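PDB 5FA9: peptide methionine sulfoxide reductase MsrA from Treponema denticola ATCC 35405, which probably repairs oxidised proteins by reducing methionine sulfoxide back to methionine, with MsrA and MsrB activities fused in one chain. Local coordinates for residues Q242-L247 against A266-V271. The protein carries 2 engineered substitutions. Numbering follows the deposited sequence.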
ATOM      1  N   GLN B 242      20.251   3.486   4.613  1.00 46.41           N
ATOM      2  CA  GLN B 242      21.668   3.151   4.685  1.00 36.61           C
ATOM      3  C   GLN B 242      22.328   3.709   5.941  1.00 43.82           C
ATOM      4  O   GLN B 242      23.551   3.675   6.076  1.00 51.04           O
ATOM      5  CB  GLN B 242      22.391   3.676   3.444  1.00 41.32           C
ATOM      6  CG  GLN B 242      21.697   3.337   2.137  1.00 39.97           C
ATOM      7  CD  GLN B 242      22.498   3.768   0.926  1.00 45.22           C
ATOM      8  OE1 GLN B 242      23.403   4.595   1.029  1.00 45.13           O
ATOM      9  NE2 GLN B 242      22.166   3.209  -0.232  1.00 44.38           N
ATOM     10  N   ALA B 243      21.515   4.223   6.857  1.00 34.65           N
ATOM     11  CA  ALA B 243      22.032   4.897   8.042  1.00 38.38           C
ATOM     12  C   ALA B 243      22.213   3.958   9.230  1.00 43.18           C
ATOM     13  O   ALA B 243      23.197   4.060   9.963  1.00 40.31           O
ATOM     14  CB  ALA B 243      21.116   6.050   8.425  1.00 32.07           C
ATOM     15  N   LEU B 244      21.265   3.045   9.421  1.00 34.80           N
ATOM     16  CA  LEU B 244      21.242   2.231  10.632  1.00 43.42           C
ATOM     17  C   LEU B 244      21.422   0.736  10.388  1.00 42.05           C
ATOM     18  O   LEU B 244      21.162   0.230   9.295  1.00 39.41           O
ATOM     19  CB  LEU B 244      19.929   2.453  11.386  1.00 38.09           C
ATOM     20  CG  LEU B 244      19.527   3.902  11.661  1.00 28.15           C
ATOM     21  CD1 LEU B 244      18.253   3.949  12.486  1.00 35.78           C
ATOM     22  CD2 LEU B 244      20.649   4.644  12.361  1.00 40.17           C
ATOM     23  N   GLN B 245      21.876   0.045  11.428  1.00 45.42           N
ATOM     24  CA  GLN B 245      21.885  -1.412  11.468  1.00 38.85           C
ATOM     25  C   GLN B 245      21.209  -1.864  12.756  1.00 49.57           C
ATOM     26  O   GLN B 245      21.286  -1.181  13.777  1.00 44.97           O
ATOM     27  CB  GLN B 245      23.310  -1.965  11.384  1.00 43.07           C
ATOM     28  CG  GLN B 245      23.784  -2.260   9.970  1.00 56.25           C
ATOM     29  CD  GLN B 245      25.229  -2.719   9.923  1.00 67.50           C
ATOM     30  OE1 GLN B 245      25.904  -2.790  10.951  1.00 70.85           O
ATOM     31  NE2 GLN B 245      25.711  -3.037   8.727  1.00 66.04           N
ATOM     32  N   TYR B 246      20.544  -3.013  12.710  1.00 49.02           N
ATOM     33  CA  TYR B 246      19.766  -3.473  13.853  1.00 45.42           C
ATOM     34  C   TYR B 246      20.363  -4.736  14.459  1.00 53.35           C
ATOM     35  O   TYR B 246      20.790  -5.641  13.741  1.00 51.54           O
ATOM     36  CB  TYR B 246      18.312  -3.718  13.445  1.00 38.68           C
ATOM     37  CG  TYR B 246      17.661  -2.531  12.769  1.00 43.53           C
ATOM     38  CD1 TYR B 246      17.731  -2.368  11.391  1.00 36.91           C
ATOM     39  CD2 TYR B 246      16.983  -1.571  13.508  1.00 42.66           C
ATOM     40  CE1 TYR B 246      17.140  -1.286  10.768  1.00 44.87           C
ATOM     41  CE2 TYR B 246      16.388  -0.483  12.892  1.00 41.13           C
ATOM     42  CZ  TYR B 246      16.471  -0.346  11.522  1.00 44.45           C
ATOM     43  OH  TYR B 246      15.882   0.733  10.904  1.00 47.56           O
ATOM     44  N   LEU B 247      20.391  -4.791  15.786  1.00 48.63           N
ATOM     45  CA  LEU B 247      20.952  -5.937  16.490  1.00 56.60           C
ATOM     46  C   LEU B 247      20.032  -6.419  17.601  1.00 59.58           C
ATOM     47  O   LEU B 247      19.496  -5.622  18.373  1.00 50.66           O
ATOM     48  CB  LEU B 247      22.325  -5.592  17.071  1.00 54.41           C
ATOM     49  CG  LEU B 247      23.451  -5.302  16.078  1.00 57.57           C
ATOM     50  CD1 LEU B 247      24.714  -4.879  16.812  1.00 59.81           C
ATOM     51  CD2 LEU B 247      23.717  -6.516  15.201  1.00 67.45           C
ATOM     52  N   ALA B 266      28.822   2.736  15.942  1.00 44.46           N
ATOM     53  CA  ALA B 266      28.578   3.310  17.258  1.00 47.04           C
ATOM     54  C   ALA B 266      27.162   3.031  17.745  1.00 49.63           C
ATOM     55  O   ALA B 266      26.211   3.034  16.963  1.00 50.76           O
ATOM     56  CB  ALA B 266      28.839   4.810  17.232  1.00 54.10           C
ATOM     57  N   HIS B 267      27.032   2.787  19.045  1.00 47.35           N
ATOM     58  CA  HIS B 267      25.730   2.572  19.663  1.00 43.00           C
ATOM     59  C   HIS B 267      24.921   3.864  19.681  1.00 44.52           C
ATOM     60  O   HIS B 267      25.425   4.917  20.069  1.00 41.87           O
ATOM     61  CB  HIS B 267      25.893   2.032  21.085  1.00 47.63           C
ATOM     62  CG  HIS B 267      24.618   2.006  21.870  1.00 34.18           C
ATOM     63  ND1 HIS B 267      23.630   1.071  21.656  1.00 43.33           N
ATOM     64  CD2 HIS B 267      24.171   2.805  22.868  1.00 32.78           C
ATOM     65  CE1 HIS B 267      22.628   1.293  22.489  1.00 42.81           C
ATOM     66  NE2 HIS B 267      22.931   2.340  23.235  1.00 43.51           N
ATOM     67  N   LEU B 268      23.665   3.776  19.258  1.00 42.37           N
ATOM     68  CA  LEU B 268      22.799   4.946  19.193  1.00 45.91           C
ATOM     69  C   LEU B 268      21.656   4.849  20.198  1.00 39.77           C
ATOM     70  O   LEU B 268      21.322   5.826  20.869  1.00 40.96           O
ATOM     71  CB  LEU B 268      22.242   5.118  17.781  1.00 38.01           C
ATOM     72  CG  LEU B 268      23.287   5.206  16.667  1.00 40.00           C
ATOM     73  CD1 LEU B 268      22.612   5.346  15.315  1.00 40.34           C
ATOM     74  CD2 LEU B 268      24.244   6.362  16.916  1.00 39.73           C
ATOM     75  N   GLY B 269      21.063   3.664  20.298  1.00 36.54           N
ATOM     76  CA  GLY B 269      19.961   3.440  21.213  1.00 36.58           C
ATOM     77  C   GLY B 269      19.164   2.203  20.853  1.00 37.96           C
ATOM     78  O   GLY B 269      19.729   1.189  20.442  1.00 43.99           O
ATOM     79  N   HIS B 270      17.846   2.285  21.004  1.00 43.34           N
ATOM     80  CA  HIS B 270      16.974   1.157  20.705  1.00 51.56           C
ATOM     81  C   HIS B 270      15.760   1.588  19.889  1.00 49.06           C
ATOM     82  O   HIS B 270      15.349   2.747  19.934  1.00 38.31           O
ATOM     83  CB  HIS B 270      16.514   0.480  21.999  1.00 51.07           C
ATOM     84  CG  HIS B 270      17.637   0.091  22.908  1.00 58.44           C
ATOM     85  ND1 HIS B 270      18.259   0.989  23.748  1.00 61.13           N
ATOM     86  CD2 HIS B 270      18.250  -1.099  23.110  1.00 55.44           C
ATOM     87  CE1 HIS B 270      19.207   0.370  24.428  1.00 56.14           C
ATOM     88  NE2 HIS B 270      19.223  -0.899  24.060  1.00 58.92           N
ATOM     89  N   VAL B 271      15.187   0.645  19.147  1.00 46.40           N
ATOM     90  CA  VAL B 271      13.971   0.905  18.389  1.00 51.62           C
ATOM     91  C   VAL B 271      12.817   0.063  18.930  1.00 55.15           C
ATOM     92  O   VAL B 271      12.933  -1.154  19.083  1.00 49.77           O
ATOM     93  CB  VAL B 271      14.166   0.631  16.878  1.00 42.03           C
ATOM     94  CG1 VAL B 271      14.773  -0.747  16.642  1.00 41.95           C
ATOM     95  CG2 VAL B 271      12.850   0.790  16.130  1.00 43.07           C
TER
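Within the antiparallel sheet of the MsrB (SelR) domain, the edge strand 244-249 and the strand 267-272 are next-but-one neighbours, and L244 with L268 and Y246 with V271 bridge the strand 256-261 that lies between them. The CA atoms of L244 and L268 are 9.1 Å apart, those of Y246 and V271 8.6 Å, and no hydrogen bond joins the two segments directly; Q245 and L247 pair through their backbones with V260 and E258 of the strand between, as does L268 with V259. In the buried pair, one methyl of each leucine does the touching: CD2 of L244 reaches CD1 of L268 at 3.6 Å, the two side chains running at a slant to each other. F220, Y284 and V259 also pack on L244, while L219, I286 and A290 pack on L268. A classic beta bulge at L268 and G269, opposite V259, adds one residue to this strand, so the step from L268 to V271 is three residues where that from L244 to Y246 is two. Farther along, CG1 of V271 meets the ring of Y246 at its edge, near the ring plane, 3.9 Å from CD2 and 4.1 Å from CE2. With CG1 lodged between the backbone N and the carbonyl carbon (chi1 51°), it is this branch of V271, and not CG2, that reaches the ring. Y284 lies against V271 and also hydrogen-bonds through its hydroxyl to the OH of Y246, so the ring of Y246 is held at its polar end as well as touched along its edge. Across the two segments the contact is wholly apolar: methyl and ring-edge packing, buried at the leucines and more exposed at the tyrosine, supplements backbone bonding that passes through the middle strand.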